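Local coordinates for exopolysaccharide biosynthesis protein (Pantoea stewartii subsp. stewartii DC283, PDB 6TGF), which probably hydrolyses glycans of the bacterium's own exopolysaccharide biofilm, using a trimeric, phage-tailspike-like parallel beta-helix, at residues B[273-283]-B[308-319]; B[328-339]-B[359-369]. All blocks are in the same frame, centred on the assembly; numbering follows the deposited sequence.

In the fold
Contacts 1 and 2 are successive steps along a tailspike-like parallel beta-helix, their centres about 10 Å apart. They share one face of the helix: strand 308-311 of contact 1 lies beside strand 332-335 of contact 2, and backbone pairing between Thr-308, Ile-310 and Ile-333 probably joins them. Each has a buried, mainly apolar side and a more open, mixed side. Contact 1, near the helix 252-265, runs out into a hydroxyl- and water-bridged loop. Contact 2 is paired almost throughout, continues round a corner of the coil and, at its Glu-328 end, meets a second subunit. Both interiors mix aromatic and aliphatic chains, but asparagines and charged groups mark the outer side of contact 2.

Contact 1. Residues B[273-283]-B[308-319]; sequences FPAGTFFVTGC and TTIVSDGQSPFV
Phe-273 and Ile-310 cross at about a right angle on the buried side of a parallel strand pair, with CZ of the ring 3.8 Å from CD1 of the isoleucine. Thr-308 packs at the root of the same side chain, its CG2 3.5 Å from Phe-273 CB. OG1 of Thr-308 sits beside its own backbone N (chi1 -59°), which leaves CG2 anti to N and facing Phe-273, while OG1 donates to Pro-274 O (3.0 Å) from above the carbonyl plane and also bonds Ala-298 N. Phe-273 CD2 in turn lies over one face of the Phe-278 ring. Further along the segment, CG1 of Val-280 meets CG1 of Val-319 at 3.6 Å. Four backbone hydrogen bonds, from Thr-309 N to Gly-276 O through Val-280 N to Val-311 O, hold the strands in register.

On the other face the packing is loose at Thr-277 and Thr-309, which merely lie side by side, OG1 of the first 4.0 Å from CB of the second. Phe-279 is closer set: its CD1 and CE1 pack on the backbone at Val-311 O (3.5 Å) and Ser-312 C (3.6 Å), and its ring stands nearly perpendicular (88°) to the Asp-313 carboxylate. Beyond it polar links take over: Ser-312 OG donates to Val-280 O in the carbonyl plane, and a water joins Gly-282 N to Asp-313 OD1 and Ser-316 OG. The same OD1 forms an Asx turn with Gln-315 N.

Ile-255 of helix 252-265 packs on Phe-273 and Val-280, consistent with a helix capping the beta-helix, while Phe-334 of strand 332-335 and Phe-320 of strand 318-324 cover Ile-310.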
loop_
_atom_site.group_PDB
_atom_site.type_symbol
_atom_site.label_atom_id
_atom_site.label_comp_id
_atom_site.label_asym_id
_atom_site.label_seq_id
_atom_site.Cartn_x
_atom_site.Cartn_y
_atom_site.Cartn_z
ATOM N N PHE B 273 -17.572 -19.320 3.162
ATOM C CA PHE B 273 -17.181 -20.655 2.639
ATOM C C PHE B 273 -16.072 -21.237 3.509
ATOM O O PHE B 273 -15.170 -20.514 3.926
ATOM C CB PHE B 273 -16.652 -20.569 1.206
ATOM C CG PHE B 273 -17.686 -20.364 0.130
ATOM C CD1 PHE B 273 -18.068 -19.088 -0.253
ATOM C CD2 PHE B 273 -18.243 -21.447 -0.532
ATOM C CE1 PHE B 273 -19.003 -18.900 -1.259
ATOM C CE2 PHE B 273 -19.181 -21.258 -1.536
ATOM C CZ PHE B 273 -19.558 -19.985 -1.898
ATOM N N PRO B 274 -16.092 -22.555 3.802
ATOM C CA PRO B 274 -14.899 -23.242 4.288
ATOM C C PRO B 274 -13.999 -23.556 3.084
ATOM O O PRO B 274 -14.414 -23.296 1.967
ATOM C CB PRO B 274 -15.453 -24.497 4.978
ATOM C CG PRO B 274 -16.788 -24.762 4.303
ATOM C CD PRO B 274 -17.250 -23.451 3.692
ATOM N N ALA B 275 -12.795 -24.079 3.329
ATOM C CA ALA B 275 -11.834 -24.483 2.274
ATOM C C ALA B 275 -12.449 -25.625 1.453
ATOM O O ALA B 275 -13.165 -26.458 2.048
ATOM C CB ALA B 275 -10.515 -24.882 2.890
ATOM N N GLY B 276 -12.201 -25.641 0.139
ATOM C CA GLY B 276 -12.639 -26.710 -0.782
ATOM C C GLY B 276 -13.275 -26.165 -2.050
ATOM O O GLY B 276 -13.355 -24.929 -2.196
ATOM N N THR B 277 -13.708 -27.065 -2.941
ATOM C CA THR B 277 -14.403 -26.750 -4.218
ATOM C C THR B 277 -15.915 -26.878 -4.003
ATOM O O THR B 277 -16.343 -27.937 -3.501
ATOM C CB THR B 277 -13.911 -27.660 -5.349
ATOM O OG1 THR B 277 -12.491 -27.536 -5.422
ATOM C CG2 THR B 277 -14.525 -27.323 -6.691
ATOM N N PHE B 278 -16.683 -25.848 -4.376
ATOM C CA PHE B 278 -18.154 -25.764 -4.175
ATOM C C PHE B 278 -18.855 -25.485 -5.508
ATOM O O PHE B 278 -18.396 -24.604 -6.260
ATOM C CB PHE B 278 -18.491 -24.685 -3.145
ATOM C CG PHE B 278 -18.033 -25.016 -1.749
ATOM C CD1 PHE B 278 -16.724 -24.782 -1.360
ATOM C CD2 PHE B 278 -18.902 -25.588 -0.835
ATOM C CE1 PHE B 278 -16.299 -25.099 -0.080
ATOM C CE2 PHE B 278 -18.476 -25.903 0.446
ATOM C CZ PHE B 278 -17.176 -25.656 0.820
ATOM N N PHE B 279 -19.940 -26.218 -5.775
ATOM C CA PHE B 279 -20.847 -26.008 -6.933
ATOM C C PHE B 279 -21.973 -25.054 -6.517
ATOM O O PHE B 279 -22.677 -25.347 -5.529
ATOM C CB PHE B 279 -21.403 -27.339 -7.444
ATOM C CG PHE B 279 -22.332 -27.205 -8.623
ATOM C CD1 PHE B 279 -21.876 -26.700 -9.830
ATOM C CD2 PHE B 279 -23.665 -27.575 -8.525
ATOM C CE1 PHE B 279 -22.730 -26.573 -10.914
ATOM C CE2 PHE B 279 -24.518 -27.449 -9.610
ATOM C CZ PHE B 279 -24.049 -26.948 -10.802
ATOM N N VAL B 280 -22.128 -23.948 -7.250
ATOM C CA VAL B 280 -23.100 -22.857 -6.944
ATOM C C VAL B 280 -23.844 -22.489 -8.233
ATOM O O VAL B 280 -23.185 -22.007 -9.172
ATOM C CB VAL B 280 -22.388 -21.631 -6.337
ATOM C CG1 VAL B 280 -23.363 -20.518 -5.988
ATOM C CG2 VAL B 280 -21.552 -22.000 -5.121
ATOM N N THR B 281 -25.160 -22.714 -8.270
ATOM C CA THR B 281 -26.075 -22.194 -9.321
ATOM C C THR B 281 -26.366 -20.719 -9.024
ATOM O O THR B 281 -26.232 -20.319 -7.849
ATOM C CB THR B 281 -27.366 -23.020 -9.411
ATOM O OG1 THR B 281 -27.964 -23.069 -8.116
ATOM C CG2 THR B 281 -27.130 -24.425 -9.917
ATOM N N GLY B 282 -26.744 -19.953 -10.052
ATOM C CA GLY B 282 -27.046 -18.509 -9.968
ATOM C C GLY B 282 -27.881 -18.163 -8.745
ATOM O O GLY B 282 -29.037 -18.617 -8.671
ATOM N N CYS B 283 -27.308 -17.388 -7.818
ATOM C CA CYS B 283 -27.972 -16.872 -6.591
ATOM C C CYS B 283 -28.427 -15.428 -6.832
ATOM O O CYS B 283 -27.552 -14.565 -7.046
ATOM C CB CYS B 283 -27.038 -16.933 -5.389
ATOM S SG CYS B 283 -26.693 -18.622 -4.829
ATOM N N THR B 308 -10.483 -21.818 -1.313
ATOM C CA THR B 308 -11.902 -21.993 -1.728
ATOM C C THR B 308 -12.034 -21.713 -3.228
ATOM O O THR B 308 -11.650 -20.605 -3.657
ATOM C CB THR B 308 -12.837 -21.089 -0.914
ATOM O OG1 THR B 308 -12.680 -21.425 0.465
ATOM C CG2 THR B 308 -14.291 -21.232 -1.309
ATOM N N THR B 309 -12.565 -22.681 -3.983
ATOM C CA THR B 309 -12.887 -22.558 -5.430
ATOM C C THR B 309 -14.407 -22.638 -5.616
ATOM O O THR B 309 -15.009 -23.616 -5.131
ATOM C CB THR B 309 -12.167 -23.627 -6.260
ATOM O OG1 THR B 309 -10.761 -23.443 -6.090
ATOM C CG2 THR B 309 -12.510 -23.566 -7.733
ATOM N N ILE B 310 -14.996 -21.639 -6.279
ATOM C CA ILE B 310 -16.412 -21.667 -6.752
ATOM C C ILE B 310 -16.408 -22.179 -8.194
ATOM O O ILE B 310 -15.499 -21.802 -8.959
ATOM C CB ILE B 310 -17.093 -20.287 -6.621
ATOM C CG1 ILE B 310 -17.451 -19.981 -5.164
ATOM C CG2 ILE B 310 -18.315 -20.191 -7.528
ATOM C CD1 ILE B 310 -17.794 -18.532 -4.901
ATOM N N VAL B 311 -17.387 -23.019 -8.528
ATOM C CA VAL B 311 -17.589 -23.596 -9.888
ATOM C C VAL B 311 -19.103 -23.713 -10.105
ATOM O O VAL B 311 -19.810 -24.012 -9.127
ATOM C CB VAL B 311 -16.835 -24.935 -10.025
ATOM C CG1 VAL B 311 -17.588 -26.109 -9.425
ATOM C CG2 VAL B 311 -16.464 -25.232 -11.462
ATOM N N SER B 312 -19.586 -23.424 -11.316
ATOM C CA SER B 312 -21.034 -23.275 -11.623
ATOM C C SER B 312 -21.377 -23.960 -12.952
ATOM O O SER B 312 -20.520 -24.701 -13.477
ATOM C CB SER B 312 -21.420 -21.819 -11.621
ATOM O OG SER B 312 -22.827 -21.663 -11.749
ATOM N N ASP B 313 -22.595 -23.728 -13.454
ATOM C CA ASP B 313 -23.190 -24.431 -14.624
ATOM C C ASP B 313 -23.227 -23.509 -15.851
ATOM O O ASP B 313 -23.462 -24.031 -16.957
ATOM C CB ASP B 313 -24.587 -24.965 -14.287
ATOM C CG ASP B 313 -25.555 -23.922 -13.751
ATOM O OD1 ASP B 313 -25.163 -22.741 -13.664
ATOM O OD2 ASP B 313 -26.696 -24.300 -13.427
ATOM N N GLY B 314 -23.021 -22.200 -15.668
ATOM C CA GLY B 314 -22.956 -21.207 -16.760
ATOM C C GLY B 314 -24.329 -20.711 -17.192
ATOM O O GLY B 314 -24.384 -19.949 -18.177
ATOM N N GLN B 315 -25.391 -21.098 -16.479
ATOM C CA GLN B 315 -26.804 -20.876 -16.896
ATOM C C GLN B 315 -27.266 -19.467 -16.505
ATOM O O GLN B 315 -28.139 -18.930 -17.211
ATOM C CB GLN B 315 -27.712 -21.953 -16.296
ATOM C CG GLN B 315 -27.362 -23.365 -16.751
ATOM C CD GLN B 315 -27.169 -23.468 -18.246
ATOM O OE1 GLN B 315 -28.092 -23.259 -19.028
ATOM N NE2 GLN B 315 -25.952 -23.790 -18.656
ATOM N N SER B 316 -26.711 -18.895 -15.430
ATOM C CA SER B 316 -26.997 -17.513 -14.960
ATOM C C SER B 316 -25.924 -16.561 -15.488
ATOM O O SER B 316 -24.771 -16.957 -15.637
ATOM C CB SER B 316 -27.092 -17.459 -13.456
ATOM O OG SER B 316 -25.876 -17.875 -12.850
ATOM N N PRO B 317 -26.262 -15.287 -15.801
ATOM C CA PRO B 317 -25.257 -14.311 -16.226
ATOM C C PRO B 317 -24.218 -13.985 -15.140
ATOM O O PRO B 317 -23.123 -13.591 -15.496
ATOM C CB PRO B 317 -26.072 -13.061 -16.600
ATOM C CG PRO B 317 -27.397 -13.232 -15.885
ATOM C CD PRO B 317 -27.622 -14.728 -15.798
ATOM N N PHE B 318 -24.576 -14.147 -13.861
ATOM C CA PHE B 318 -23.666 -13.981 -12.694
ATOM C C PHE B 318 -24.007 -15.024 -11.624
ATOM O O PHE B 318 -25.205 -15.299 -11.416
ATOM C CB PHE B 318 -23.765 -12.563 -12.126
ATOM C CG PHE B 318 -23.366 -11.470 -13.085
ATOM C CD1 PHE B 318 -22.050 -11.049 -13.175
ATOM C CD2 PHE B 318 -24.305 -10.866 -13.904
ATOM C CE1 PHE B 318 -21.685 -10.048 -14.061
ATOM C CE2 PHE B 318 -23.936 -9.864 -14.790
ATOM C CZ PHE B 318 -22.627 -9.457 -14.866
ATOM N N VAL B 319 -22.985 -15.577 -10.962
ATOM C CA VAL B 319 -23.139 -16.574 -9.858
ATOM C C VAL B 319 -23.842 -15.883 -8.681
ATOM O O VAL B 319 -24.641 -16.553 -8.001
ATOM C CB VAL B 319 -21.790 -17.196 -9.439
ATOM C CG1 VAL B 319 -21.939 -18.159 -8.269
ATOM C CG2 VAL B 319 -21.098 -17.895 -10.600
HETATM O O HOH W 1 -26.281 -20.544 -12.868
HETATM O O HOH W 2 -27.534 -15.121 -10.191
#

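Contact 2. Residues B[328-339]-B[359-369]; sequences EISNLIFNGNTD and RGACLRFNNVG
CD2 of Leu-363 reaches across to the neighbouring coil on its inner side, 3.8 Å from Ser-330 CA and 3.9 Å from Ile-329 CG2, so that the leucine and isoleucine side chains cross at about a right angle. A similar crossing recurs further along, where Val-368 CG2 approaches Phe-334 CD2 at 3.6 Å. The Phe-334 ring, its CG anti to the backbone N (chi1 174°), is turned so that Gly-336 N lies over the centre of one face.

On the outer side the orientations are different. Ile-333 and Arg-364 run alongside each other in the same direction, CG2 of Ile-333 4.0 Å from CB of Arg-364; the arginine then bends away and makes a cation-pi contact with Tyr-387. Asn-335 and Asn-367 have their amide planes well apart, and Asn-367 ND2 donates to Asn-335 OD1 (3.0 Å), reaching it from above the acceptor's amide plane. The Asn-367 amide is also stacked by the Asp-339 carboxylate, with the planes nearly parallel.

Between the two strand pairs the chain turns a corner at Asn-331 and Cys-362. Both take left-handed backbone angles (phi 64° and 56°), and the turns lie one over the other in register, with Asn-331 OD1 3.6 Å from Cys-362 CB. Asn-331 N donates to Ala-361 O, with weaker contributions to Cys-362 O from Asn-331 N and Leu-332 N.

The chemistry is that of stacked beta-helix rungs: backbone hydrogen bonds fix the spacing, apolar chains fill the interior, and asparagines help to join successive turns. At Glu-328 it becomes intermolecular, since OE2 accepts a hydrogen bond from Gly-303 N of the second subunit, joining this edge of the coil to its neighbour within the trimer.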
loop_
_atom_site.group_PDB
_atom_site.type_symbol
_atom_site.label_atom_id
_atom_site.label_comp_id
_atom_site.label_asym_id
_atom_site.label_seq_id
_atom_site.Cartn_x
_atom_site.Cartn_y
_atom_site.Cartn_z
ATOM N N GLU B 328 -18.067 -6.806 -0.038
ATOM C CA GLU B 328 -16.707 -7.360 0.204
ATOM C C GLU B 328 -16.646 -8.781 -0.375
ATOM O O GLU B 328 -17.422 -9.641 0.091
ATOM C CB GLU B 328 -16.377 -7.348 1.699
ATOM C CG GLU B 328 -16.542 -5.983 2.351
ATOM C CD GLU B 328 -16.190 -5.913 3.830
ATOM O OE1 GLU B 328 -16.444 -6.901 4.551
ATOM O OE2 GLU B 328 -15.662 -4.866 4.260
ATOM N N ILE B 329 -15.785 -8.999 -1.375
ATOM C CA ILE B 329 -15.446 -10.341 -1.943
ATOM C C ILE B 329 -13.960 -10.600 -1.680
ATOM O O ILE B 329 -13.148 -9.722 -2.032
ATOM C CB ILE B 329 -15.762 -10.427 -3.451
ATOM C CG1 ILE B 329 -17.093 -9.764 -3.810
ATOM C CG2 ILE B 329 -15.711 -11.873 -3.922
ATOM C CD1 ILE B 329 -17.414 -9.805 -5.288
ATOM N N SER B 330 -13.608 -11.751 -1.100
ATOM C CA SER B 330 -12.202 -12.093 -0.762
ATOM C C SER B 330 -11.987 -13.609 -0.700
ATOM O O SER B 330 -12.925 -14.333 -0.325
ATOM C CB SER B 330 -11.778 -11.421 0.524
ATOM O OG SER B 330 -12.670 -11.729 1.586
ATOM N N ASN B 331 -10.780 -14.051 -1.071
ATOM C CA ASN B 331 -10.263 -15.432 -0.880
ATOM C C ASN B 331 -11.093 -16.431 -1.694
ATOM O O ASN B 331 -11.422 -17.498 -1.147
ATOM C CB ASN B 331 -10.249 -15.816 0.603
ATOM C CG ASN B 331 -9.621 -14.758 1.481
ATOM O OD1 ASN B 331 -8.594 -14.183 1.129
ATOM N ND2 ASN B 331 -10.232 -14.495 2.626
ATOM N N LEU B 332 -11.392 -16.119 -2.957
ATOM C CA LEU B 332 -12.195 -16.999 -3.849
ATOM C C LEU B 332 -11.483 -17.189 -5.192
ATOM O O LEU B 332 -11.049 -16.183 -5.785
ATOM C CB LEU B 332 -13.584 -16.386 -4.051
ATOM C CG LEU B 332 -14.497 -16.404 -2.827
ATOM C CD1 LEU B 332 -15.726 -15.540 -3.059
ATOM C CD2 LEU B 332 -14.906 -17.825 -2.468
ATOM N N ILE B 333 -11.369 -18.445 -5.633
ATOM C CA ILE B 333 -11.104 -18.826 -7.052
ATOM C C ILE B 333 -12.465 -19.104 -7.697
ATOM O O ILE B 333 -13.231 -19.894 -7.118
ATOM C CB ILE B 333 -10.159 -20.042 -7.146
ATOM C CG1 ILE B 333 -8.902 -19.856 -6.290
ATOM C CG2 ILE B 333 -9.821 -20.341 -8.599
ATOM C CD1 ILE B 333 -7.960 -21.040 -6.277
ATOM N N PHE B 334 -12.774 -18.451 -8.822
ATOM C CA PHE B 334 -13.963 -18.752 -9.662
ATOM C C PHE B 334 -13.494 -19.311 -11.009
ATOM O O PHE B 334 -12.940 -18.541 -11.822
ATOM C CB PHE B 334 -14.858 -17.524 -9.857
ATOM C CG PHE B 334 -15.998 -17.741 -10.822
ATOM C CD1 PHE B 334 -16.791 -18.878 -10.741
ATOM C CD2 PHE B 334 -16.279 -16.817 -11.817
ATOM C CE1 PHE B 334 -17.835 -19.083 -11.631
ATOM C CE2 PHE B 334 -17.328 -17.022 -12.704
ATOM C CZ PHE B 334 -18.103 -18.154 -12.609
ATOM N N ASN B 335 -13.708 -20.614 -11.219
ATOM C CA ASN B 335 -13.435 -21.326 -12.496
ATOM C C ASN B 335 -14.731 -21.356 -13.317
ATOM O O ASN B 335 -15.595 -22.207 -13.024
ATOM C CB ASN B 335 -12.869 -22.726 -12.245
ATOM C CG ASN B 335 -12.591 -23.497 -13.520
ATOM O OD1 ASN B 335 -12.393 -22.910 -14.583
ATOM N ND2 ASN B 335 -12.571 -24.816 -13.421
ATOM N N GLY B 336 -14.850 -20.456 -14.299
ATOM C CA GLY B 336 -16.040 -20.293 -15.158
ATOM C C GLY B 336 -16.245 -21.463 -16.110
ATOM O O GLY B 336 -17.383 -21.631 -16.586
ATOM N N ASN B 337 -15.184 -22.228 -16.396
ATOM C CA ASN B 337 -15.201 -23.454 -17.244
ATOM C C ASN B 337 -15.670 -23.114 -18.668
ATOM O O ASN B 337 -16.287 -23.989 -19.308
ATOM C CB ASN B 337 -16.071 -24.559 -16.631
ATOM C CG ASN B 337 -15.415 -25.266 -15.464
ATOM O OD1 ASN B 337 -14.242 -25.625 -15.526
ATOM N ND2 ASN B 337 -16.173 -25.493 -14.405
ATOM N N THR B 338 -15.372 -21.907 -19.161
ATOM C CA THR B 338 -15.771 -21.434 -20.515
ATOM C C THR B 338 -14.911 -22.128 -21.579
ATOM O O THR B 338 -15.344 -22.171 -22.750
ATOM C CB THR B 338 -15.681 -19.906 -20.627
ATOM O OG1 THR B 338 -16.470 -19.502 -21.746
ATOM C CG2 THR B 338 -14.266 -19.397 -20.799
ATOM N N ASP B 339 -13.733 -22.631 -21.192
ATOM C CA ASP B 339 -12.770 -23.317 -22.096
ATOM C C ASP B 339 -13.376 -24.632 -22.605
ATOM O O ASP B 339 -13.159 -24.947 -23.790
ATOM C CB ASP B 339 -11.413 -23.537 -21.416
ATOM C CG ASP B 339 -11.473 -24.269 -20.086
ATOM O OD1 ASP B 339 -12.506 -24.155 -19.398
ATOM O OD2 ASP B 339 -10.480 -24.942 -19.744
ATOM N N ARG B 359 -14.880 -3.661 -1.916
ATOM C CA ARG B 359 -13.535 -4.138 -1.500
ATOM C C ARG B 359 -13.350 -5.572 -2.009
ATOM O O ARG B 359 -14.168 -6.437 -1.649
ATOM C CB ARG B 359 -13.372 -4.049 0.020
ATOM C CG ARG B 359 -13.139 -2.632 0.525
ATOM C CD ARG B 359 -12.888 -2.572 2.020
ATOM N NE ARG B 359 -11.643 -3.226 2.395
ATOM C CZ ARG B 359 -10.427 -2.693 2.267
ATOM N NH1 ARG B 359 -10.270 -1.479 1.762
ATOM N NH2 ARG B 359 -9.366 -3.383 2.646
ATOM N N GLY B 360 -12.324 -5.787 -2.838
ATOM C CA GLY B 360 -11.901 -7.105 -3.352
ATOM C C GLY B 360 -10.457 -7.398 -2.982
ATOM O O GLY B 360 -9.621 -6.480 -3.100
ATOM N N ALA B 361 -10.168 -8.626 -2.543
ATOM C CA ALA B 361 -8.817 -9.072 -2.128
ATOM C C ALA B 361 -8.659 -10.576 -2.379
ATOM O O ALA B 361 -9.581 -11.333 -2.038
ATOM C CB ALA B 361 -8.584 -8.729 -0.678
ATOM N N CYS B 362 -7.522 -10.983 -2.952
ATOM C CA CYS B 362 -7.144 -12.402 -3.191
ATOM C C CYS B 362 -8.237 -13.101 -4.007
ATOM O O CYS B 362 -8.891 -14.015 -3.469
ATOM C CB CYS B 362 -6.891 -13.109 -1.865
ATOM S SG CYS B 362 -5.574 -12.330 -0.894
ATOM N N LEU B 363 -8.424 -12.670 -5.260
ATOM C CA LEU B 363 -9.431 -13.214 -6.212
ATOM C C LEU B 363 -8.713 -13.747 -7.457
ATOM O O LEU B 363 -7.924 -12.987 -8.048
ATOM C CB LEU B 363 -10.419 -12.107 -6.597
ATOM C CG LEU B 363 -11.110 -11.380 -5.442
ATOM C CD1 LEU B 363 -12.021 -10.283 -5.972
ATOM C CD2 LEU B 363 -11.896 -12.344 -4.568
ATOM N N ARG B 364 -8.980 -15.000 -7.836
ATOM C CA ARG B 364 -8.494 -15.615 -9.101
ATOM C C ARG B 364 -9.692 -15.866 -10.022
ATOM O O ARG B 364 -10.652 -16.519 -9.574
ATOM C CB ARG B 364 -7.732 -16.916 -8.828
ATOM C CG ARG B 364 -6.385 -16.717 -8.147
ATOM C CD ARG B 364 -5.462 -17.918 -8.284
ATOM N NE ARG B 364 -4.369 -17.713 -9.232
ATOM C CZ ARG B 364 -3.268 -17.002 -8.987
ATOM N NH1 ARG B 364 -3.100 -16.402 -7.820
ATOM N NH2 ARG B 364 -2.334 -16.886 -9.917
ATOM N N PHE B 365 -9.636 -15.349 -11.253
ATOM C CA PHE B 365 -10.649 -15.563 -12.320
ATOM C C PHE B 365 -10.047 -16.461 -13.408
ATOM O O PHE B 365 -9.253 -15.964 -14.228
ATOM C CB PHE B 365 -11.126 -14.219 -12.881
ATOM C CG PHE B 365 -11.626 -13.256 -11.836
ATOM C CD1 PHE B 365 -12.805 -13.503 -11.150
ATOM C CD2 PHE B 365 -10.915 -12.106 -11.531
ATOM C CE1 PHE B 365 -13.263 -12.619 -10.186
ATOM C CE2 PHE B 365 -11.374 -11.221 -10.567
ATOM C CZ PHE B 365 -12.547 -11.479 -9.896
ATOM N N ASN B 366 -10.408 -17.747 -13.397
ATOM C CA ASN B 366 -9.933 -18.767 -14.370
ATOM C C ASN B 366 -11.076 -19.116 -15.328
ATOM O O ASN B 366 -12.130 -19.559 -14.842
ATOM C CB ASN B 366 -9.422 -20.028 -13.668
ATOM C CG ASN B 366 -8.244 -19.768 -12.754
ATOM O OD1 ASN B 366 -7.412 -18.908 -13.032
ATOM N ND2 ASN B 366 -8.160 -20.515 -11.665
ATOM N N ASN B 367 -10.870 -18.910 -16.633
ATOM C CA ASN B 367 -11.779 -19.367 -17.720
ATOM C C ASN B 367 -13.186 -18.800 -17.494
ATOM O O ASN B 367 -14.159 -19.569 -17.622
ATOM C CB ASN B 367 -11.813 -20.896 -17.809
ATOM C CG ASN B 367 -10.442 -21.523 -17.673
ATOM O OD1 ASN B 367 -9.631 -21.463 -18.596
ATOM N ND2 ASN B 367 -10.177 -22.130 -16.528
ATOM N N VAL B 368 -13.288 -17.509 -17.167
ATOM C CA VAL B 368 -14.586 -16.798 -16.964
ATOM C C VAL B 368 -15.080 -16.311 -18.331
ATOM O O VAL B 368 -14.345 -15.548 -18.990
ATOM C CB VAL B 368 -14.453 -15.645 -15.950
ATOM C CG1 VAL B 368 -15.730 -14.825 -15.845
ATOM C CG2 VAL B 368 -14.038 -16.156 -14.578
ATOM N N GLY B 369 -16.275 -16.756 -18.730
ATOM C CA GLY B 369 -16.907 -16.425 -20.021
ATOM C C GLY B 369 -17.652 -15.101 -19.970
ATOM O O GLY B 369 -17.636 -14.384 -20.987
#